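TRNA dimethylallyltransferase (Staphylococcus epidermidis ATCC 12228, PDB 3D3Q) probably transfers a dimethylallyl group from dimethylallyl diphosphate to the adenine at position 37 of tRNAs that read codons beginning with uridine. Local coordinates at residues V54-E57 with E58-G61; I203-R207 with E208-L212; K216-D219 with I220-G223; G225-N228 with E229-L233; E251-P254 with V255-N259. All coordinates share one frame; numbering follows the deposited sequence.

The five contacts are local, between neighbouring residues, and are met along the chain in the order 1 to 5. Contact 1 lies in the loop between strands 33-37 and 64-65 of the parallel sheet, and its centre is about 20 Å from that of contact 3. Contact 2 leads from sheet strand 197-204 into helix 207-224. Contact 3 sits further along that helix, about 17 Å between centres. Contact 4 opens helix 226-235, which follows helix 207-224 directly. Contact 5 is the short helix 252-257, which packs on helix 226-235, with centres about 12 Å apart. Contacts 2 to 5 thus trace a helical path that leaves the sheet near the predicted nucleotide-binding loop and ends about 29 Å from the chain's centre.

Contact 1: residues V54-E57 with E58-G61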
# COMPACT_ATOMS: atom_id res chain seq x y z
N VAL A 54 6.45 -6.88 12.38
CA VAL A 54 5.72 -7.92 13.10
C VAL A 54 6.69 -8.89 13.77
O VAL A 54 7.71 -9.28 13.19
CB VAL A 54 4.79 -8.70 12.13
CG1 VAL A 54 5.55 -9.12 10.88
CG2 VAL A 54 4.21 -9.90 12.84
N THR A 55 6.37 -9.28 15.01
CA THR A 55 7.24 -10.18 15.75
C THR A 55 7.00 -11.65 15.46
O THR A 55 5.92 -12.05 15.03
CB THR A 55 7.12 -9.94 17.28
OG1 THR A 55 5.86 -10.43 17.76
CG2 THR A 55 7.24 -8.46 17.58
N THR A 56 8.03 -12.45 15.70
CA THR A 56 7.94 -13.88 15.46
C THR A 56 6.68 -14.45 16.13
O THR A 56 6.01 -15.31 15.57
CB THR A 56 9.17 -14.65 16.01
OG1 THR A 56 9.17 -14.60 17.44
CG2 THR A 56 10.46 -14.04 15.51
N GLU A 57 6.35 -13.94 17.31
CA GLU A 57 5.18 -14.42 18.04
C GLU A 57 3.89 -14.08 17.36
O GLU A 57 2.99 -14.89 17.28
CB GLU A 57 5.14 -13.84 19.43
CG GLU A 57 3.98 -14.35 20.28
CD GLU A 57 3.82 -13.57 21.58
OE1 GLU A 57 3.05 -14.01 22.47
OE2 GLU A 57 4.46 -12.50 21.71
N GLU A 58 3.80 -12.85 16.89
CA GLU A 58 2.60 -12.39 16.23
C GLU A 58 2.34 -13.09 14.91
O GLU A 58 1.21 -13.15 14.44
CB GLU A 58 2.67 -10.88 16.04
CG GLU A 58 2.91 -10.12 17.35
CD GLU A 58 2.98 -8.62 17.15
OE1 GLU A 58 3.80 -8.17 16.32
OE2 GLU A 58 2.21 -7.89 17.82
N MSE A 59 3.39 -13.63 14.31
CA MSE A 59 3.27 -14.34 13.03
C MSE A 59 2.46 -15.62 13.16
O MSE A 59 2.18 -16.28 12.16
CB MSE A 59 4.65 -14.70 12.48
CG MSE A 59 5.50 -13.51 12.07
SE MSE A 59 7.20 -14.09 11.32
CE MSE A 59 8.36 -12.74 12.11
N GLU A 60 2.10 -15.97 14.40
CA GLU A 60 1.32 -17.17 14.71
C GLU A 60 1.70 -18.41 13.91
O GLU A 60 0.82 -19.17 13.51
CB GLU A 60 -0.17 -16.89 14.53
CG GLU A 60 -0.84 -16.30 15.77
CD GLU A 60 -2.14 -15.60 15.44
OE1 GLU A 60 -2.90 -16.10 14.56
OE2 GLU A 60 -2.42 -14.54 16.06
N GLY A 61 2.98 -18.63 13.68
CA GLY A 61 3.38 -19.81 12.95
C GLY A 61 3.54 -19.59 11.46
O GLY A 61 4.39 -20.20 10.83
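Thr-55 and Glu-58 grip each other twice. The backbone N of Thr-55 gives a nearly straight bond to Glu-58 OE1 (3.1 Å, 177°). The acceptor is the carboxylate's anti lone pair. In return, Glu-58 N donates to Thr-55 OG1 over 3.3 Å. Thr-55 OG1 can receive it because chi1 of 72° sets the hydroxyl between backbone N and carbonyl carbon. Met-59, modelled as selenomethionine, continues the turn. Its N donates to Thr-55 O at 3.1 Å, nearly in line with the carbonyl bond. The reciprocal pattern is that of a capping box, here on an isolated turn in the loop between strands 33-37 and 64-65. A type I beta turn from Glu-57 to Glu-60 overlaps it, closed by Glu-60 N to Glu-57 O at 3.2 Å, with the donor above the carbonyl plane. The packed side is apolar. Val-54 CG2 lies 3.7 Å from Glu-58 CB and 3.9 Å from Met-59 CG. Val-54 is buried against Thr-21 of helix 20-30, a probable substrate-binding residue, and His-64 touches both Val-54 and Met-59. The other side is loose. Thr-56 and Glu-57 are exposed, and the Glu-57 side chain extends from the turn. The carboxylates of Glu-57 and Glu-58 stay apart, OE2 to OE2 6.4 Å. Glu-60 is exposed too, but its OE1 forms a salt bridge with Lys-29.

Contact 2: residues I203-R207 with E208-L212; sequences IEMSR and ETLYL
Met-205, modelled as selenomethionine, reaches across to the first helical turn, where it meets Leu-210 and Thr-209. From CB, a chi1 of 54° puts CG between the backbone N and carbonyl carbon. CG then lies 4.1 Å from Leu-210 CB. The next atom, SE, is 4.1 Å from Leu-210 CD1. The chain bends at chi3, which turns CE back to the helix backbone. There CE meets Leu-210 N and CA, and touches Thr-209 CG2 at 3.4 Å. The Met-205 and Leu-210 side chains cross at about a right angle. Ser-206 is the N-cap. Its OG accepts from Thr-209 N in a nearly straight bond (3.3 Å, 173°). Its carbonyl O takes Leu-210 N at 2.9 Å. Glu-296 OE1 bonds to both Ser-206 OG and Thr-209 OG1, so an acidic group sits over the cap. On another side of the turn, facing helix 262-286, Arg-207 lays its CD over one face of the Tyr-211 ring, 3.7 Å from the centroid, a CH-pi contact displaced toward the rim. The guanidinium and ring planes are 46° apart. Lys-278 and Arg-274 of that helix flank this pair. Leu-210 touches Pro-15, a predicted ATP-binding residue. This is a strand-to-helix junction with a serine N-cap: parallel strand 197-204 passes into helix 207-224 beside the P-loop of a P-loop NTPase-like sheet.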
# COMPACT_ATOMS: atom_id res chain seq x y z
N ILE A 203 -7.01 -1.76 2.41
CA ILE A 203 -7.82 -1.33 3.54
C ILE A 203 -7.87 0.19 3.53
O ILE A 203 -6.84 0.86 3.66
CB ILE A 203 -7.22 -1.79 4.86
CG1 ILE A 203 -7.01 -3.30 4.84
CG2 ILE A 203 -8.15 -1.41 5.99
CD1 ILE A 203 -6.33 -3.82 6.09
N GLU A 204 -9.07 0.73 3.40
CA GLU A 204 -9.25 2.16 3.33
C GLU A 204 -9.92 2.75 4.57
O GLU A 204 -10.39 2.03 5.44
CB GLU A 204 -10.11 2.48 2.10
CG GLU A 204 -10.27 3.95 1.79
CD GLU A 204 -11.52 4.22 0.97
OE1 GLU A 204 -12.63 3.95 1.49
OE2 GLU A 204 -11.37 4.70 -0.18
N MSE A 205 -9.96 4.08 4.65
CA MSE A 205 -10.59 4.75 5.77
C MSE A 205 -10.59 6.24 5.50
O MSE A 205 -9.82 6.72 4.66
CB MSE A 205 -9.84 4.42 7.05
CG MSE A 205 -8.37 4.71 6.97
SE MSE A 205 -7.33 3.81 8.34
CE MSE A 205 -7.86 4.93 9.83
N SER A 206 -11.45 6.98 6.20
CA SER A 206 -11.54 8.42 6.01
C SER A 206 -10.28 9.11 6.46
O SER A 206 -9.59 8.63 7.36
CB SER A 206 -12.74 8.98 6.77
OG SER A 206 -12.53 9.00 8.18
N ARG A 207 -9.97 10.25 5.84
CA ARG A 207 -8.77 11.00 6.19
C ARG A 207 -8.81 11.37 7.67
O ARG A 207 -7.77 11.47 8.32
CB ARG A 207 -8.64 12.28 5.35
CG ARG A 207 -7.18 12.69 5.10
CD ARG A 207 -6.90 14.20 5.16
NE ARG A 207 -7.66 15.02 4.27
CZ ARG A 207 -8.19 16.24 4.42
NH1 ARG A 207 -8.81 16.68 3.35
NH2 ARG A 207 -8.17 16.99 5.52
N GLU A 208 -10.01 11.58 8.19
CA GLU A 208 -10.17 11.94 9.60
C GLU A 208 -9.61 10.83 10.48
O GLU A 208 -8.67 11.05 11.26
CB GLU A 208 -11.65 12.16 9.95
CG GLU A 208 -12.37 13.33 9.26
CD GLU A 208 -13.02 12.95 7.92
OE1 GLU A 208 -12.35 13.12 6.88
OE2 GLU A 208 -14.18 12.47 7.93
N THR A 209 -10.19 9.63 10.37
CA THR A 209 -9.77 8.49 11.17
C THR A 209 -8.31 8.15 10.91
O THR A 209 -7.55 7.87 11.83
CB THR A 209 -10.65 7.23 10.88
OG1 THR A 209 -12.03 7.55 11.06
CG2 THR A 209 -10.28 6.10 11.84
N LEU A 210 -7.91 8.18 9.64
CA LEU A 210 -6.54 7.89 9.26
C LEU A 210 -5.56 8.75 10.06
O LEU A 210 -4.73 8.23 10.81
CB LEU A 210 -6.35 8.15 7.77
CG LEU A 210 -4.92 8.04 7.19
CD1 LEU A 210 -4.45 6.61 7.32
CD2 LEU A 210 -4.88 8.48 5.73
N TYR A 211 -5.67 10.06 9.89
CA TYR A 211 -4.80 11.01 10.57
C TYR A 211 -4.80 10.87 12.09
O TYR A 211 -3.77 11.05 12.74
CB TYR A 211 -5.16 12.45 10.18
CG TYR A 211 -4.66 12.86 8.80
CD1 TYR A 211 -4.63 14.20 8.42
CD2 TYR A 211 -4.21 11.91 7.89
CE1 TYR A 211 -4.14 14.59 7.17
CE2 TYR A 211 -3.72 12.28 6.64
CZ TYR A 211 -3.69 13.62 6.29
OH TYR A 211 -3.20 13.99 5.06
N LEU A 212 -5.95 10.54 12.65
CA LEU A 212 -6.05 10.38 14.08
C LEU A 212 -5.28 9.14 14.55
O LEU A 212 -4.55 9.19 15.53
CB LEU A 212 -7.51 10.28 14.48
CG LEU A 212 -7.78 10.29 15.97
CD1 LEU A 212 -7.23 11.58 16.59
CD2 LEU A 212 -9.27 10.17 16.20

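Contact 3: residues K216-D219 with I220-G223; sequences KRVD and IMLG
Gly-223 N donates to Asp-219 O over 3.0 Å, the shortest sound polar bond here. The N-H points at the oxygen with an angle of 150°. Two more i to i+4 bonds run along the same helix. Met-221 N reaches Arg-217 O at 3.1 Å, and Ile-220 N reaches Lys-216 O at 3.2 Å. Each of these two donors is tilted from its carbonyl plane. On the inner side, Arg-217 and Met-221 lie alongside each other and point the same way. Arg-217 NH2 comes 4.0 Å from SE of Met-221, which is modelled as selenomethionine. The approach is oblique to the guanidinium. Arg-217 leaves the backbone with CG anti to N (chi1 177°) and bends at chi3, which brings its tip toward Thr-16 and Ala-17. These two residues belong to the predicted ATP and substrate binding loop. Helix 207-224, which starts at the end of a sheet strand, thus runs past the P-loop of this P-loop NTPase-like fold. Val-218 and Leu-222 form a second pair, one turn apart and also alongside, though the position of Leu-222 CD2 is uncertain. Val-218 CG1 is 4.4 Å from Met-221 CE. Leu-269 of helix 262-286 packs on both Val-218 and Leu-222. Asp-219 faces the same helix with its carboxylate, where OD1 makes a salt bridge to Lys-270. Lys-216 and Ile-220 are exposed. Ile-220 runs back beside the Lys-216 carbonyl, with CD1 3.4 Å from Lys-216 O, while the lysine's charged end leads away.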
# COMPACT_ATOMS: atom_id res chain seq x y z
N LYS A 216 -1.81 8.58 16.83
CA LYS A 216 -1.81 7.66 17.95
C LYS A 216 -0.76 6.56 17.84
O LYS A 216 -0.29 6.05 18.84
CB LYS A 216 -3.20 7.05 18.12
CG LYS A 216 -3.33 6.17 19.35
CD LYS A 216 -4.72 6.27 19.99
CE LYS A 216 -4.80 5.45 21.29
NZ LYS A 216 -6.09 5.62 22.00
N ARG A 217 -0.38 6.19 16.62
CA ARG A 217 0.62 5.14 16.45
C ARG A 217 2.01 5.69 16.70
O ARG A 217 2.92 4.96 17.10
CB ARG A 217 0.53 4.55 15.05
CG ARG A 217 1.57 3.51 14.74
CD ARG A 217 1.32 2.97 13.36
NE ARG A 217 1.25 4.01 12.32
CZ ARG A 217 2.31 4.61 11.77
NH1 ARG A 217 2.14 5.54 10.83
NH2 ARG A 217 3.53 4.28 12.16
N VAL A 218 2.18 6.99 16.47
CA VAL A 218 3.46 7.61 16.68
C VAL A 218 3.65 7.72 18.19
O VAL A 218 4.75 7.54 18.70
CB VAL A 218 3.54 9.02 16.00
CG1 VAL A 218 4.86 9.69 16.31
CG2 VAL A 218 3.39 8.88 14.50
N ASP A 219 2.57 7.98 18.92
CA ASP A 219 2.65 8.09 20.37
C ASP A 219 3.07 6.75 20.96
O ASP A 219 3.92 6.70 21.84
CB ASP A 219 1.31 8.50 20.99
CG ASP A 219 0.93 9.94 20.67
OD1 ASP A 219 1.85 10.74 20.37
OD2 ASP A 219 -0.28 10.27 20.73
N ILE A 220 2.48 5.67 20.47
CA ILE A 220 2.81 4.35 20.96
C ILE A 220 4.26 3.99 20.70
O ILE A 220 4.94 3.46 21.57
CB ILE A 220 1.91 3.29 20.33
CG1 ILE A 220 0.44 3.67 20.50
CG2 ILE A 220 2.18 1.94 20.98
CD1 ILE A 220 -0.51 2.74 19.78
N MSE A 221 4.74 4.27 19.49
CA MSE A 221 6.12 3.96 19.14
C MSE A 221 7.09 4.63 20.11
O MSE A 221 8.02 4.00 20.60
CB MSE A 221 6.46 4.42 17.72
CG MSE A 221 5.59 3.86 16.62
SE MSE A 221 6.43 4.08 14.86
CE MSE A 221 6.66 6.01 14.81
N LEU A 222 6.86 5.92 20.37
CA LEU A 222 7.72 6.66 21.30
C LEU A 222 7.64 5.97 22.64
O LEU A 222 8.64 5.82 23.33
CB LEU A 222 7.24 8.12 21.43
CG LEU A 222 7.70 9.15 20.39
CD1 LEU A 222 9.21 9.35 20.47
CD2 LEU A 222 7.31 8.69 19.02
N GLY A 223 6.43 5.54 22.99
CA GLY A 223 6.21 4.87 24.25
C GLY A 223 6.79 3.48 24.31
O GLY A 223 6.95 2.92 25.38

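Contact 4: residues G225-N228 with E229-L233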
# COMPACT_ATOMS: atom_id res chain seq x y z
N GLY A 225 9.83 2.65 22.93
CA GLY A 225 11.27 2.66 22.85
C GLY A 225 11.85 2.98 21.48
O GLY A 225 12.98 2.59 21.19
N LEU A 226 11.08 3.68 20.65
CA LEU A 226 11.53 4.07 19.31
C LEU A 226 12.81 4.88 19.40
O LEU A 226 13.78 4.60 18.70
CB LEU A 226 10.46 4.92 18.60
CG LEU A 226 10.93 5.67 17.35
CD1 LEU A 226 11.42 4.69 16.30
CD2 LEU A 226 9.80 6.53 16.79
N PHE A 227 12.80 5.88 20.27
CA PHE A 227 13.97 6.73 20.43
C PHE A 227 15.16 5.89 20.88
O PHE A 227 16.28 6.10 20.41
CB PHE A 227 13.67 7.84 21.44
CG PHE A 227 14.74 8.89 21.52
CD1 PHE A 227 15.90 8.67 22.26
CD2 PHE A 227 14.60 10.09 20.83
CE1 PHE A 227 16.92 9.64 22.31
CE2 PHE A 227 15.61 11.06 20.88
CZ PHE A 227 16.77 10.83 21.62
N ASN A 228 14.94 4.92 21.77
CA ASN A 228 16.04 4.09 22.24
C ASN A 228 16.63 3.30 21.07
O ASN A 228 17.83 3.06 21.00
CB ASN A 228 15.56 3.11 23.32
CG ASN A 228 16.70 2.39 23.99
OD1 ASN A 228 16.51 1.38 24.66
ND2 ASN A 228 17.91 2.91 23.82
N GLU A 229 15.76 2.92 20.14
CA GLU A 229 16.20 2.17 18.99
C GLU A 229 17.10 3.02 18.09
O GLU A 229 18.21 2.61 17.77
CB GLU A 229 15.00 1.67 18.20
CG GLU A 229 15.28 0.50 17.28
CD GLU A 229 14.04 0.08 16.53
OE1 GLU A 229 13.67 0.79 15.57
OE2 GLU A 229 13.42 -0.94 16.92
N VAL A 230 16.63 4.20 17.70
CA VAL A 230 17.43 5.06 16.83
C VAL A 230 18.75 5.41 17.51
O VAL A 230 19.71 5.80 16.85
CB VAL A 230 16.72 6.37 16.46
CG1 VAL A 230 15.31 6.09 15.98
CG2 VAL A 230 16.72 7.31 17.63
N GLN A 231 18.79 5.25 18.82
CA GLN A 231 20.01 5.54 19.57
C GLN A 231 21.02 4.44 19.35
O GLN A 231 22.19 4.71 19.12
CB GLN A 231 19.71 5.65 21.07
CG GLN A 231 19.06 6.96 21.50
CD GLN A 231 18.98 7.08 23.02
OE1 GLN A 231 18.33 6.27 23.68
NE2 GLN A 231 19.65 8.09 23.57
N HIS A 232 20.57 3.20 19.41
CA HIS A 232 21.45 2.06 19.20
C HIS A 232 21.97 2.06 17.77
O HIS A 232 23.13 1.74 17.52
CB HIS A 232 20.72 0.76 19.47
CG HIS A 232 20.31 0.58 20.91
ND1 HIS A 232 19.19 -0.13 21.28
CD2 HIS A 232 20.89 1.01 22.06
CE1 HIS A 232 19.10 -0.14 22.60
NE2 HIS A 232 20.11 0.55 23.10
N LEU A 233 21.10 2.43 16.83
CA LEU A 233 21.48 2.46 15.42
C LEU A 233 22.48 3.56 15.14
O LEU A 233 23.51 3.32 14.52
CB LEU A 233 20.24 2.67 14.55
CG LEU A 233 19.29 1.49 14.47
CD1 LEU A 233 17.96 1.94 13.89
CD2 LEU A 233 19.91 0.40 13.61
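Gly-225 O accepts Glu-229 N over 3.0 Å and opens the first turn of helix 226-235. Gly-225 plays two parts. Its positive phi of 107° belongs to the Schellman motif that ends helix 207-224, and it is also the N-cap of the next helix. The turn continues with Val-230 N to Leu-226 O (3.0 Å) and His-232 N to Asn-228 O (3.2 Å). Of the side chains, Leu-226 and Val-230 make a buried apolar pair, CD1 to CG1 4.1 Å, crossing at a slant. Glu-229 is buried as well. CG anti to the backbone N and an extended chain carry its carboxylate away from the turn. That carboxylate is well satisfied: OE2 takes the N-H groups of Asp-48 and Ile-49, and OE1 bonds to Tyr-249 OH. Phe-227 meets Gln-231 at the ring edge, where CE1 lies 3.4 Å from the amide carbon CD; ring and amide planes are 59° apart. The exposed face is polar. Asn-228 sets ND2 over one face of the His-232 ring, its amide tilted steeply to the ring. The same Asn-228 ND2 sends a weak hydrogen bond to Gln-231 OE1, 3.4 Å long and bent to 137°.

Contact 5: residues E251-P254 with V255-N259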
# COMPACT_ATOMS: atom_id res chain seq x y z
N GLU A 251 14.06 12.09 11.59
CA GLU A 251 13.59 13.19 12.42
C GLU A 251 14.17 13.12 13.81
O GLU A 251 14.47 14.14 14.42
CB GLU A 251 12.06 13.18 12.52
CG GLU A 251 11.36 13.32 11.18
CD GLU A 251 10.96 11.98 10.59
OE1 GLU A 251 11.50 10.95 11.05
OE2 GLU A 251 10.13 11.98 9.65
N LEU A 252 14.35 11.91 14.31
CA LEU A 252 14.89 11.72 15.64
C LEU A 252 16.41 11.83 15.72
O LEU A 252 16.94 12.09 16.78
CB LEU A 252 14.44 10.37 16.21
CG LEU A 252 12.92 10.17 16.35
CD1 LEU A 252 12.61 8.78 16.89
CD2 LEU A 252 12.34 11.22 17.27
N VAL A 253 17.12 11.62 14.62
CA VAL A 253 18.58 11.71 14.69
C VAL A 253 19.03 13.08 15.20
O VAL A 253 19.90 13.16 16.06
CB VAL A 253 19.26 11.44 13.32
CG1 VAL A 253 20.77 11.55 13.45
CG2 VAL A 253 18.91 10.05 12.83
N PRO A 254 18.44 14.17 14.68
CA PRO A 254 18.80 15.53 15.10
C PRO A 254 18.61 15.79 16.59
O PRO A 254 19.42 16.47 17.22
CB PRO A 254 17.89 16.41 14.24
CG PRO A 254 17.73 15.61 13.00
CD PRO A 254 17.49 14.22 13.56
N VAL A 255 17.53 15.25 17.15
CA VAL A 255 17.24 15.44 18.56
C VAL A 255 18.26 14.72 19.45
O VAL A 255 18.45 15.08 20.61
CB VAL A 255 15.76 15.01 18.88
CG1 VAL A 255 15.60 13.53 18.72
CG2 VAL A 255 15.39 15.44 20.28
N ILE A 256 18.94 13.73 18.88
CA ILE A 256 19.95 12.98 19.61
C ILE A 256 21.22 13.81 19.72
O ILE A 256 22.06 13.60 20.59
CB ILE A 256 20.29 11.68 18.90
CG1 ILE A 256 19.03 10.84 18.72
CG2 ILE A 256 21.30 10.89 19.70
CD1 ILE A 256 19.28 9.54 17.98
N LYS A 257 21.35 14.77 18.81
CA LYS A 257 22.51 15.65 18.79
C LYS A 257 22.25 16.90 19.63
O LYS A 257 23.19 17.53 20.13
CB LYS A 257 22.83 16.01 17.34
CG LYS A 257 23.04 14.76 16.47
CD LYS A 257 23.52 15.09 15.08
CE LYS A 257 23.92 13.83 14.32
NZ LYS A 257 24.30 14.13 12.90
N GLY A 258 20.98 17.24 19.79
CA GLY A 258 20.63 18.39 20.58
C GLY A 258 20.43 19.62 19.73
O GLY A 258 20.52 20.75 20.22
N ASN A 259 20.16 19.42 18.45
CA ASN A 259 19.93 20.55 17.56
C ASN A 259 18.45 20.85 17.44
O ASN A 259 18.06 21.96 17.09
CB ASN A 259 20.54 20.26 16.19
CG ASN A 259 22.04 20.15 16.24
OD1 ASN A 259 22.61 19.11 15.88
ND2 ASN A 259 22.70 21.21 16.68
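Val-253 and Lys-257 lie alongside one another and point the same way, one turn apart. The lysine is extended, with CG beside its backbone N (chi1 -56°), and this carries CE to 4.0 Å from Val-253 CG1. The aliphatic part of Lys-257 thus rests on the valine, while NZ goes on to a salt bridge with Glu-239. Val-253 also touches Glu-239, so the valine lies beside both partners of the salt bridge. Leu-252 and Val-255 also meet through their side chains, but the place of Val-255 CG1 is uncertain. Ile-256 turns CD1 back along the helix, 4.0 Å from Val-253 CA. Val-255 and Ile-256 both pack on Phe-227 of helix 226-235, and Leu-252 packs on Leu-226 and Met-262. Pro-254 touches Ile-260 with its ring. The backbone is a short, weakly bonded helix, about 252-257. Ile-256 N bonds to Val-253 O at 3.0 Å, with the donor above the carbonyl plane. Pro-254 has no N-H to give, but its carbonyl is well used. Pro-254 O accepts Lys-257 N at 3.0 Å from above its plane, Gly-258 N at 3.1 Å in its plane, and Asn-259 N at 3.3 Å. Gly-258 makes this turn with a positive phi of 96°. The helix ends at Gly-258, where three N-H groups converge on one oxygen, which may polarise the Pro-254 carbonyl somewhat and ties the chain's exit to the last turn.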